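Gamma-glutamyl-gamma-aminobutyraldehyde dehydrogenase (Burkholderia cenocepacia, PDB 4LIH) probably oxidises aldehydes, gamma-glutamyl-gamma-aminobutyraldehyde in particular, to the corresponding carboxylic acids with NAD(P)+ as electron acceptor. Local coordinates at residues A[474-477]-A[482-485]; A[109-114]-A[340-345]; A[71-76]-A[224-229]. One frame throughout, in Å; residues are numbered along the deposited sequence.

Contact 1: A[474-477]-A[482-485]; sequences GGYK and GRDK
Arg483 reaches the carbonyl oxygen of Gly475 with the end of its guanidinium group: NH1 lies 2.9 Å from Gly475 O, and NH2 adds a weak bond of 3.2 Å to Gly475 O. The first bond is bent, 134° at the hydrogen, and its acceptor is tilted out of the guanidinium plane. NH1 also donates to Gly482 O at 2.8 Å, almost exactly in that plane, and this second grip helps fix the rotation of the group. A bend at chi2 (-73°) turns the chain so that NH1 reaches the carbonyl of the preceding residue, Gly482. A water accepts from Gly475 N (3.0 Å) and donates to Gly482 O, bridging the two segments.

Both segments belong to the glycine-rich loop between strands 457-460 and 494-502, beside the predicted active-site Glu274, whose OE1 makes a weak bond with Asp484 N.

Gly474 O sits 3.8 Å over the centre of one guanidinium face, while the Tyr476 ring approaches obliquely, planes 28° apart, with CD1 3.7 Å from Arg483 NH2. Salt-bridged to Arg483 is Glu495 of the second subunit; Tyr476 OH bonds to Glu164 of the same subunit.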
ATOM      1  N   GLY A 474      19.827  -6.492  -2.179  1.00  8.93           N
ATOM      2  CA  GLY A 474      20.721  -5.627  -2.948  1.00  8.87           C
ATOM      3  C   GLY A 474      21.528  -4.721  -2.037  1.00  8.76           C
ATOM      4  O   GLY A 474      21.442  -4.808  -0.846  1.00  9.02           O
ATOM      5  N   GLY A 475      22.294  -3.830  -2.622  1.00  8.60           N
ATOM      6  CA  GLY A 475      23.307  -3.122  -1.897  1.00  8.54           C
ATOM      7  C   GLY A 475      22.928  -1.774  -1.282  1.00  8.49           C
ATOM      8  O   GLY A 475      22.047  -1.082  -1.757  1.00  8.49           O
ATOM      9  N   TYR A 476      23.581  -1.487  -0.164  1.00  8.45           N
ATOM     10  CA  TYR A 476      23.953  -0.131   0.255  1.00  8.49           C
ATOM     11  C   TYR A 476      25.333   0.125  -0.331  1.00  8.85           C
ATOM     12  O   TYR A 476      26.092  -0.831  -0.638  1.00  8.86           O
ATOM     13  CB  TYR A 476      24.081  -0.056   1.769  1.00  8.20           C
ATOM     14  CG  TYR A 476      22.807   0.034   2.568  1.00  7.99           C
ATOM     15  CD1 TYR A 476      21.661  -0.771   2.288  1.00  7.78           C
ATOM     16  CD2 TYR A 476      22.756   0.889   3.676  1.00  7.81           C
ATOM     17  CE1 TYR A 476      20.528  -0.690   3.096  1.00  7.73           C
ATOM     18  CE2 TYR A 476      21.634   0.960   4.439  1.00  7.80           C
ATOM     19  CZ  TYR A 476      20.544   0.150   4.182  1.00  7.70           C
ATOM     20  OH  TYR A 476      19.430   0.285   4.951  1.00  7.76           O
ATOM     21  N   LYS A 477      25.679   1.401  -0.471  1.00  9.33           N
ATOM     22  CA  LYS A 477      27.066   1.792  -0.794  1.00  9.81           C
ATOM     23  C   LYS A 477      27.534   1.179  -2.134  1.00  9.68           C
ATOM     24  O   LYS A 477      26.832   1.357  -3.112  1.00  9.72           O
ATOM     25  CB  LYS A 477      28.020   1.498   0.372  1.00 10.47           C
ATOM     26  CG  LYS A 477      27.662   2.279   1.658  1.00 11.06           C
ATOM     27  CD  LYS A 477      28.720   2.139   2.734  1.00 12.03           C
ATOM     28  CE  LYS A 477      28.505   1.016   3.669  1.00 12.59           C
ATOM     29  NZ  LYS A 477      29.424   1.006   4.893  1.00 13.21           N
ATOM     30  N   GLY A 482      19.359  -0.580  -6.266  1.00  7.97           N
ATOM     31  CA  GLY A 482      18.117  -1.279  -6.635  1.00  7.86           C
ATOM     32  C   GLY A 482      18.103  -2.605  -5.907  1.00  7.72           C
ATOM     33  O   GLY A 482      19.064  -2.927  -5.199  1.00  7.73           O
ATOM     34  N   ARG A 483      16.997  -3.340  -6.075  1.00  7.57           N
ATOM     35  CA  ARG A 483      16.780  -4.570  -5.408  1.00  7.45           C
ATOM     36  C   ARG A 483      16.257  -5.652  -6.398  1.00  7.55           C
ATOM     37  O   ARG A 483      15.432  -5.413  -7.278  1.00  7.69           O
ATOM     38  CB  ARG A 483      15.803  -4.368  -4.263  1.00  7.35           C
ATOM     39  CG  ARG A 483      16.198  -3.295  -3.240  1.00  7.29           C
ATOM     40  CD  ARG A 483      17.328  -3.858  -2.442  1.00  7.20           C
ATOM     41  NE  ARG A 483      17.804  -3.033  -1.359  1.00  7.14           N
ATOM     42  CZ  ARG A 483      18.778  -2.149  -1.453  1.00  7.09           C
ATOM     43  NH1 ARG A 483      19.378  -1.912  -2.600  1.00  7.03           N
ATOM     44  NH2 ARG A 483      19.163  -1.530  -0.365  1.00  7.11           N
ATOM     45  N   ASP A 484      16.697  -6.872  -6.172  1.00  7.65           N
ATOM     46  CA  ASP A 484      16.100  -8.074  -6.688  1.00  7.66           C
ATOM     47  C   ASP A 484      15.161  -8.728  -5.669  1.00  7.74           C
ATOM     48  O   ASP A 484      15.241  -8.435  -4.453  1.00  7.76           O
ATOM     49  CB  ASP A 484      17.215  -9.038  -7.127  1.00  7.74           C
ATOM     50  CG  ASP A 484      17.925  -8.623  -8.448  1.00  7.77           C
ATOM     51  OD1 ASP A 484      17.545  -7.676  -9.171  1.00  7.63           O
ATOM     52  OD2 ASP A 484      18.939  -9.303  -8.781  1.00  7.90           O
ATOM     53  N   LYS A 485      14.240  -9.582  -6.176  1.00  7.68           N
ATOM     54  CA  LYS A 485      13.154 -10.136  -5.378  1.00  7.67           C
ATOM     55  C   LYS A 485      12.181  -9.025  -4.884  1.00  7.70           C
ATOM     56  O   LYS A 485      12.526  -7.824  -4.885  1.00  7.75           O
ATOM     57  CB  LYS A 485      13.676 -10.969  -4.188  1.00  7.65           C
ATOM     58  CG  LYS A 485      14.772 -11.992  -4.515  1.00  7.60           C
ATOM     59  CD  LYS A 485      14.877 -13.094  -3.446  1.00  7.58           C
ATOM     60  CE  LYS A 485      15.314 -12.581  -2.095  1.00  7.55           C
ATOM     61  NZ  LYS A 485      15.309 -13.676  -1.109  1.00  7.58           N
TER
HETATM   62  O   HOH W   1      21.691  -3.834  -5.570  1.00 10.29           O

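Contact 2: A[109-114]-A[340-345]; sequences LSLLET and NPLDPS
Leu111 is the first residue of helix 106-117 to meet the loop 340-345, and it does so with one methyl group. Its CD1 lies 3.4 Å from CD2 of Leu342, closer than carbon atoms usually pack, so the two branched ends are pressed firmly together at an angle to each other. With CG anti to the backbone N (chi1 175°), the Leu111 side chain leans off the helix flank toward the loop. The same pair is covered by helix 14-23, where Trp17 and Lys20 touch Leu111 and Leu14 touches Leu342.

One helical turn further on, Thr114 points toward the loop. Its CG2 methyl settles among three atoms: Pro341 O at 3.8 Å, Leu342 CD2 at 3.9 Å and Pro341 CB at 4.0 Å. The rotation that turns this methyl outward, chi1 -73°, sends OG1 the other way, to hydrogen bonds with Lys119 O and Thr124 OG1 within the chain that follows the helix.

The loop presents its apolar pair through a type I beta turn from Asn340 to Asp343, closed by Asp343 N bonding to Asn340 O. An Asx turn reinforces it, Leu342 N donating to Asn340 OD1 at 2.9 Å, and a backbone bond joins Pro341 to Ile121. By comparison with other aldehyde dehydrogenases, the helix probably belongs to the coenzyme-binding domain and the loop to the catalytic domain, consistent with a join between domains.

No hydrogen bond links the two segments directly. Cohesion rests on methyl groups, with the Pro341 ring and its carbonyl oxygen against Thr114 CG2. Thr114 OG1 and Asn340 OD1 bond within their own sides, which makes the contact one of shape and burial.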
ATOM      1  N   LEU A 109      18.141 -29.630 -16.017  1.00 11.69           N
ATOM      2  CA  LEU A 109      18.601 -28.268 -15.751  1.00 11.21           C
ATOM      3  C   LEU A 109      19.604 -28.280 -14.595  1.00 11.00           C
ATOM      4  O   LEU A 109      20.598 -27.571 -14.603  1.00 10.82           O
ATOM      5  CB  LEU A 109      17.415 -27.357 -15.435  1.00 11.11           C
ATOM      6  CG  LEU A 109      16.526 -26.982 -16.601  1.00 11.21           C
ATOM      7  CD1 LEU A 109      15.276 -26.268 -16.104  1.00 11.15           C
ATOM      8  CD2 LEU A 109      17.295 -26.122 -17.595  1.00 11.26           C
ATOM      9  N   SER A 110      19.288 -29.044 -13.569  1.00 10.85           N
ATOM     10  CA  SER A 110      20.202 -29.214 -12.451  1.00 10.64           C
ATOM     11  C   SER A 110      21.550 -29.792 -12.921  1.00 10.60           C
ATOM     12  O   SER A 110      22.616 -29.301 -12.513  1.00 10.30           O
ATOM     13  CB  SER A 110      19.569 -30.087 -11.398  1.00 10.70           C
ATOM     14  OG  SER A 110      18.401 -29.500 -10.876  1.00 10.66           O
ATOM     15  N   LEU A 111      21.508 -30.804 -13.786  1.00 10.65           N
ATOM     16  CA  LEU A 111      22.756 -31.441 -14.270  1.00 10.70           C
ATOM     17  C   LEU A 111      23.566 -30.498 -15.170  1.00 10.47           C
ATOM     18  O   LEU A 111      24.781 -30.432 -15.069  1.00 10.54           O
ATOM     19  CB  LEU A 111      22.453 -32.795 -14.936  1.00 11.07           C
ATOM     20  CG  LEU A 111      23.647 -33.533 -15.602  1.00 11.34           C
ATOM     21  CD1 LEU A 111      24.673 -34.004 -14.571  1.00 11.50           C
ATOM     22  CD2 LEU A 111      23.113 -34.708 -16.400  1.00 11.61           C
ATOM     23  N   LEU A 112      22.899 -29.747 -16.043  1.00 10.23           N
ATOM     24  CA  LEU A 112      23.564 -28.733 -16.841  1.00 10.08           C
ATOM     25  C   LEU A 112      24.291 -27.711 -15.970  1.00  9.83           C
ATOM     26  O   LEU A 112      25.450 -27.403 -16.255  1.00  9.90           O
ATOM     27  CB  LEU A 112      22.571 -28.000 -17.745  1.00 10.08           C
ATOM     28  CG  LEU A 112      22.010 -28.787 -18.891  1.00 10.30           C
ATOM     29  CD1 LEU A 112      20.835 -28.028 -19.483  1.00 10.31           C
ATOM     30  CD2 LEU A 112      23.103 -28.980 -19.949  1.00 10.40           C
ATOM     31  N   GLU A 113      23.625 -27.225 -14.914  1.00  9.56           N
ATOM     32  CA  GLU A 113      24.203 -26.236 -13.994  1.00  9.41           C
ATOM     33  C   GLU A 113      25.426 -26.755 -13.252  1.00  9.32           C
ATOM     34  O   GLU A 113      26.377 -26.006 -13.037  1.00  9.18           O
ATOM     35  CB  GLU A 113      23.155 -25.778 -12.941  1.00  9.45           C
ATOM     36  CG  GLU A 113      23.462 -24.454 -12.212  1.00  9.37           C
ATOM     37  CD  GLU A 113      23.046 -23.254 -13.043  1.00  9.42           C
ATOM     38  OE1 GLU A 113      23.187 -23.287 -14.272  1.00  9.70           O
ATOM     39  OE2 GLU A 113      22.504 -22.305 -12.495  1.00  9.39           O
ATOM     40  N   THR A 114      25.349 -28.010 -12.815  1.00  9.34           N
ATOM     41  CA  THR A 114      26.416 -28.690 -12.056  1.00  9.33           C
ATOM     42  C   THR A 114      27.611 -28.954 -12.993  1.00  9.50           C
ATOM     43  O   THR A 114      28.737 -28.695 -12.621  1.00  9.41           O
ATOM     44  CB  THR A 114      25.906 -30.018 -11.435  1.00  9.37           C
ATOM     45  OG1 THR A 114      25.027 -29.748 -10.323  1.00  9.26           O
ATOM     46  CG2 THR A 114      27.049 -30.910 -10.983  1.00  9.41           C
ATOM     47  N   ASN A 340      33.553 -34.441  -5.959  1.00 16.85           N
ATOM     48  CA  ASN A 340      32.880 -34.424  -7.262  1.00 16.74           C
ATOM     49  C   ASN A 340      31.472 -33.854  -7.091  1.00 16.07           C
ATOM     50  O   ASN A 340      30.642 -34.440  -6.386  1.00 16.44           O
ATOM     51  CB  ASN A 340      32.808 -35.842  -7.863  1.00 17.29           C
ATOM     52  CG  ASN A 340      32.348 -35.853  -9.325  1.00 17.60           C
ATOM     53  OD1 ASN A 340      31.695 -34.934  -9.802  1.00 16.71           O
ATOM     54  ND2 ASN A 340      32.711 -36.920 -10.052  1.00 18.01           N
ATOM     55  N   PRO A 341      31.171 -32.740  -7.776  1.00 15.26           N
ATOM     56  CA  PRO A 341      29.820 -32.218  -7.555  1.00 15.05           C
ATOM     57  C   PRO A 341      28.699 -33.074  -8.160  1.00 14.94           C
ATOM     58  O   PRO A 341      27.558 -32.861  -7.792  1.00 14.20           O
ATOM     59  CB  PRO A 341      29.862 -30.832  -8.184  1.00 14.88           C
ATOM     60  CG  PRO A 341      30.950 -30.874  -9.156  1.00 14.97           C
ATOM     61  CD  PRO A 341      31.959 -31.855  -8.656  1.00 15.40           C
ATOM     62  N   LEU A 342      29.031 -34.065  -9.006  1.00 15.33           N
ATOM     63  CA  LEU A 342      28.053 -35.026  -9.495  1.00 15.64           C
ATOM     64  C   LEU A 342      27.580 -36.012  -8.425  1.00 15.96           C
ATOM     65  O   LEU A 342      26.582 -36.722  -8.643  1.00 15.15           O
ATOM     66  CB  LEU A 342      28.582 -35.801 -10.708  1.00 16.13           C
ATOM     67  CG  LEU A 342      28.710 -34.983 -11.996  1.00 16.21           C
ATOM     68  CD1 LEU A 342      29.394 -35.792 -13.088  1.00 16.91           C
ATOM     69  CD2 LEU A 342      27.346 -34.480 -12.456  1.00 16.23           C
ATOM     70  N   ASP A 343      28.283 -36.020  -7.279  1.00 15.84           N
ATOM     71  CA  ASP A 343      27.967 -36.881  -6.148  1.00 16.12           C
ATOM     72  C   ASP A 343      27.013 -36.156  -5.198  1.00 15.87           C
ATOM     73  O   ASP A 343      27.362 -35.094  -4.648  1.00 15.24           O
ATOM     74  CB  ASP A 343      29.269 -37.243  -5.415  1.00 16.41           C
ATOM     75  CG  ASP A 343      29.064 -38.225  -4.257  1.00 16.87           C
ATOM     76  OD1 ASP A 343      27.970 -38.287  -3.639  1.00 16.72           O
ATOM     77  OD2 ASP A 343      30.060 -38.898  -3.951  1.00 16.91           O
ATOM     78  N   PRO A 344      25.819 -36.718  -4.986  1.00 16.40           N
ATOM     79  CA  PRO A 344      24.821 -36.033  -4.144  1.00 16.60           C
ATOM     80  C   PRO A 344      25.175 -35.834  -2.686  1.00 16.84           C
ATOM     81  O   PRO A 344      24.485 -35.071  -2.029  1.00 16.66           O
ATOM     82  CB  PRO A 344      23.550 -36.905  -4.256  1.00 16.84           C
ATOM     83  CG  PRO A 344      23.825 -37.924  -5.288  1.00 17.14           C
ATOM     84  CD  PRO A 344      25.274 -37.907  -5.671  1.00 16.70           C
ATOM     85  N   SER A 345      26.215 -36.492  -2.175  1.00 17.25           N
ATOM     86  CA  SER A 345      26.592 -36.314  -0.784  1.00 18.12           C
ATOM     87  C   SER A 345      27.559 -35.167  -0.617  1.00 18.01           C
ATOM     88  O   SER A 345      27.918 -34.851   0.511  1.00 18.28           O
ATOM     89  CB  SER A 345      27.254 -37.580  -0.216  1.00 18.40           C
ATOM     90  OG  SER A 345      28.488 -37.870  -0.866  1.00 19.77           O
TER

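Contact 3: A[71-76]-A[224-229]; sequences VAAARR and VFNVVP
Asn226 turns its carboxamide toward the flank of helix 64-80 and meets two alanine methyls there. ND2 lies 4.0 Å from CB of Ala74, and OD1 stands further off, 4.4 Å from CB of Ala73. These are plain van der Waals contacts, with no hydrogen bond crossing between the two segments. With a methyl on Ala74 and the Val224 side chain directed away, the backbones come near: the CA atoms of Ala74 and Val224 are 5.5 Å apart.

The next shell explains why an amide can lie against methyl groups. Asn226 OD1 accepts from Asp33 N, and ND2 donates to Gly223 O and to Val196 O, so three backbone groups hold the carboxamide in place. Its CG stands beside the backbone N (chi1 -46°), and chi2 of -83° turns the amide across the chain so that it can serve these partners. Either side of Asn226 in sequence, Val228 touches Val67 and Ala70, and Val224 touches Ala77, extending the contact over about three turns of the helix.

Outward again, strand 225-227 runs parallel to strand 195-199, in the sheet of the coenzyme-binding domain, whose fold is Rossmann-like in aldehyde dehydrogenases. Phe31 shares backbone bonds with Val227 on the strand's other flank, and Ala74 O accepts from Ser195 OG, a polar tie between helix and sheet. At the helix surface Arg75 forms salt bridges with Asp79, Asp243 and Asp245, while Arg76 pairs with Asp33, the residue whose N-H also holds Asn226.

Chemically, then, the polarity of Asn226 is directed to the backbone around it and not to the helix. The buried amide makes its hydrogen bonds to other groups and offers the alanines a fixed surface that touches their methyls only lightly.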
ATOM      1  N   VAL A  71      18.353  -7.544 -29.988  1.00 10.62           N
ATOM      2  CA  VAL A  71      17.770  -6.285 -29.597  1.00 10.55           C
ATOM      3  C   VAL A  71      16.650  -5.816 -30.532  1.00 10.63           C
ATOM      4  O   VAL A  71      15.627  -5.309 -30.068  1.00 10.48           O
ATOM      5  CB  VAL A  71      18.855  -5.187 -29.430  1.00 10.50           C
ATOM      6  CG1 VAL A  71      18.213  -3.820 -29.302  1.00 10.57           C
ATOM      7  CG2 VAL A  71      19.745  -5.488 -28.226  1.00 10.36           C
ATOM      8  N   ALA A  72      16.836  -6.014 -31.830  1.00 10.89           N
ATOM      9  CA  ALA A  72      15.836  -5.664 -32.841  1.00 10.99           C
ATOM     10  C   ALA A  72      14.557  -6.478 -32.679  1.00 11.02           C
ATOM     11  O   ALA A  72      13.445  -5.917 -32.749  1.00 11.02           O
ATOM     12  CB  ALA A  72      16.403  -5.841 -34.249  1.00 11.18           C
ATOM     13  N   ALA A  73      14.722  -7.774 -32.425  1.00 10.92           N
ATOM     14  CA  ALA A  73      13.579  -8.677 -32.226  1.00 10.98           C
ATOM     15  C   ALA A  73      12.801  -8.316 -30.945  1.00 10.82           C
ATOM     16  O   ALA A  73      11.582  -8.379 -30.886  1.00 10.72           O
ATOM     17  CB  ALA A  73      14.047 -10.134 -32.166  1.00 11.09           C
ATOM     18  N   ALA A  74      13.552  -7.973 -29.913  1.00 10.90           N
ATOM     19  CA  ALA A  74      12.990  -7.528 -28.643  1.00 10.71           C
ATOM     20  C   ALA A  74      12.191  -6.248 -28.794  1.00 10.95           C
ATOM     21  O   ALA A  74      11.082  -6.082 -28.221  1.00 10.36           O
ATOM     22  CB  ALA A  74      14.119  -7.324 -27.675  1.00 10.68           C
ATOM     23  N   ARG A  75      12.799  -5.306 -29.513  1.00 11.48           N
ATOM     24  CA  ARG A  75      12.205  -4.007 -29.804  1.00 12.01           C
ATOM     25  C   ARG A  75      10.930  -4.226 -30.613  1.00 12.36           C
ATOM     26  O   ARG A  75       9.870  -3.638 -30.323  1.00 12.01           O
ATOM     27  CB  ARG A  75      13.188  -3.133 -30.583  1.00 12.51           C
ATOM     28  CG  ARG A  75      12.601  -1.833 -31.150  1.00 13.02           C
ATOM     29  CD  ARG A  75      11.802  -1.056 -30.081  1.00 13.13           C
ATOM     30  NE  ARG A  75      12.697  -0.722 -29.041  1.00 12.92           N
ATOM     31  CZ  ARG A  75      12.409  -0.338 -27.801  1.00 12.61           C
ATOM     32  NH1 ARG A  75      11.172  -0.172 -27.344  1.00 12.47           N
ATOM     33  NH2 ARG A  75      13.431  -0.142 -27.008  1.00 12.41           N
ATOM     34  N   ARG A  76      11.027  -5.093 -31.619  1.00 12.56           N
ATOM     35  CA  ARG A  76       9.888  -5.316 -32.504  1.00 12.94           C
ATOM     36  C   ARG A  76       8.737  -5.904 -31.712  1.00 12.32           C
ATOM     37  O   ARG A  76       7.590  -5.428 -31.798  1.00 12.16           O
ATOM     38  CB  ARG A  76      10.266  -6.269 -33.632  1.00 13.99           C
ATOM     39  CG  ARG A  76       9.146  -6.500 -34.637  1.00 15.04           C
ATOM     40  CD  ARG A  76       9.388  -7.779 -35.428  1.00 15.98           C
ATOM     41  NE  ARG A  76       9.250  -8.940 -34.552  1.00 16.94           N
ATOM     42  CZ  ARG A  76      10.133  -9.932 -34.431  1.00 17.65           C
ATOM     43  NH1 ARG A  76      11.281  -9.936 -35.119  1.00 17.82           N
ATOM     44  NH2 ARG A  76       9.858 -10.934 -33.598  1.00 17.73           N
ATOM     45  N   VAL A 224      10.651 -12.000 -27.320  1.00 11.11           N
ATOM     46  CA  VAL A 224      10.364 -11.487 -25.970  1.00 10.77           C
ATOM     47  C   VAL A 224      11.411 -11.959 -24.941  1.00 10.50           C
ATOM     48  O   VAL A 224      11.713 -11.234 -23.944  1.00 10.08           O
ATOM     49  CB  VAL A 224       8.927 -11.849 -25.593  1.00 10.94           C
ATOM     50  CG1 VAL A 224       8.685 -11.598 -24.096  1.00 10.82           C
ATOM     51  CG2 VAL A 224       7.942 -11.069 -26.466  1.00 11.09           C
ATOM     52  N   PHE A 225      11.991 -13.144 -25.219  1.00 10.24           N
ATOM     53  CA  PHE A 225      13.067 -13.695 -24.403  1.00 10.06           C
ATOM     54  C   PHE A 225      14.138 -14.306 -25.309  1.00 10.07           C
ATOM     55  O   PHE A 225      13.873 -15.266 -26.010  1.00 10.43           O
ATOM     56  CB  PHE A 225      12.563 -14.678 -23.339  1.00  9.95           C
ATOM     57  CG  PHE A 225      13.645 -15.131 -22.359  1.00  9.82           C
ATOM     58  CD1 PHE A 225      14.337 -14.231 -21.548  1.00  9.69           C
ATOM     59  CD2 PHE A 225      13.978 -16.470 -22.278  1.00  9.81           C
ATOM     60  CE1 PHE A 225      15.314 -14.692 -20.664  1.00  9.61           C
ATOM     61  CE2 PHE A 225      14.963 -16.925 -21.449  1.00  9.69           C
ATOM     62  CZ  PHE A 225      15.639 -16.031 -20.620  1.00  9.56           C
ATOM     63  N   ASN A 226      15.294 -13.646 -25.350  1.00  9.92           N
ATOM     64  CA  ASN A 226      16.450 -14.014 -26.178  1.00  9.85           C
ATOM     65  C   ASN A 226      17.667 -14.224 -25.276  1.00  9.82           C
ATOM     66  O   ASN A 226      17.854 -13.501 -24.283  1.00  9.41           O
ATOM     67  CB  ASN A 226      16.802 -12.885 -27.128  1.00  9.93           C
ATOM     68  CG  ASN A 226      15.596 -12.300 -27.832  1.00 10.01           C
ATOM     69  OD1 ASN A 226      15.127 -12.835 -28.838  1.00 10.16           O
ATOM     70  ND2 ASN A 226      15.030 -11.240 -27.249  1.00 10.00           N
ATOM     71  N   VAL A 227      18.515 -15.193 -25.645  1.00  9.89           N
ATOM     72  CA  VAL A 227      19.738 -15.494 -24.909  1.00  9.91           C
ATOM     73  C   VAL A 227      20.910 -15.428 -25.908  1.00 10.15           C
ATOM     74  O   VAL A 227      20.869 -16.063 -27.000  1.00 10.69           O
ATOM     75  CB  VAL A 227      19.656 -16.873 -24.188  1.00  9.80           C
ATOM     76  CG1 VAL A 227      21.002 -17.287 -23.586  1.00  9.68           C
ATOM     77  CG2 VAL A 227      18.567 -16.843 -23.102  1.00  9.68           C
ATOM     78  N   VAL A 228      21.889 -14.594 -25.574  1.00 10.27           N
ATOM     79  CA  VAL A 228      23.049 -14.295 -26.404  1.00 10.47           C
ATOM     80  C   VAL A 228      24.325 -14.676 -25.651  1.00 10.47           C
ATOM     81  O   VAL A 228      24.903 -13.854 -24.930  1.00 10.07           O
ATOM     82  CB  VAL A 228      23.078 -12.795 -26.778  1.00 10.63           C
ATOM     83  CG1 VAL A 228      24.299 -12.418 -27.593  1.00 10.96           C
ATOM     84  CG2 VAL A 228      21.820 -12.452 -27.525  1.00 10.73           C
ATOM     85  N   PRO A 229      24.769 -15.926 -25.834  1.00 10.45           N
ATOM     86  CA  PRO A 229      26.017 -16.348 -25.184  1.00 10.60           C
ATOM     87  C   PRO A 229      27.251 -15.646 -25.779  1.00 10.83           C
ATOM     88  O   PRO A 229      27.188 -15.161 -26.921  1.00 10.42           O
ATOM     89  CB  PRO A 229      26.064 -17.867 -25.419  1.00 10.59           C
ATOM     90  CG  PRO A 229      24.876 -18.234 -26.213  1.00 10.64           C
ATOM     91  CD  PRO A 229      24.133 -16.999 -26.613  1.00 10.66           C
TER

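How the contacts relate
Contacts 2 and 3 both probably involve the coenzyme-binding part of the chain, their centres about 30 Å apart, and their segments alternate in sequence: 71-76, 109-114, 224-229, 340-345. Helix 206-218 touches residues of both: Leu109 and Leu112 of one, Phe225 and Val227 of the other. Contact 1 follows both along the chain. Its centre is about 29 Å from that of contact 2, on the opposite side of the chain's centre, and about 26 Å from that of contact 3. Contact 3 thus packs a helix on the coenzyme-domain sheet, contact 2 probably joins that domain to the catalytic one, and contact 1 lies within a loop near the predicted active site and the second subunit.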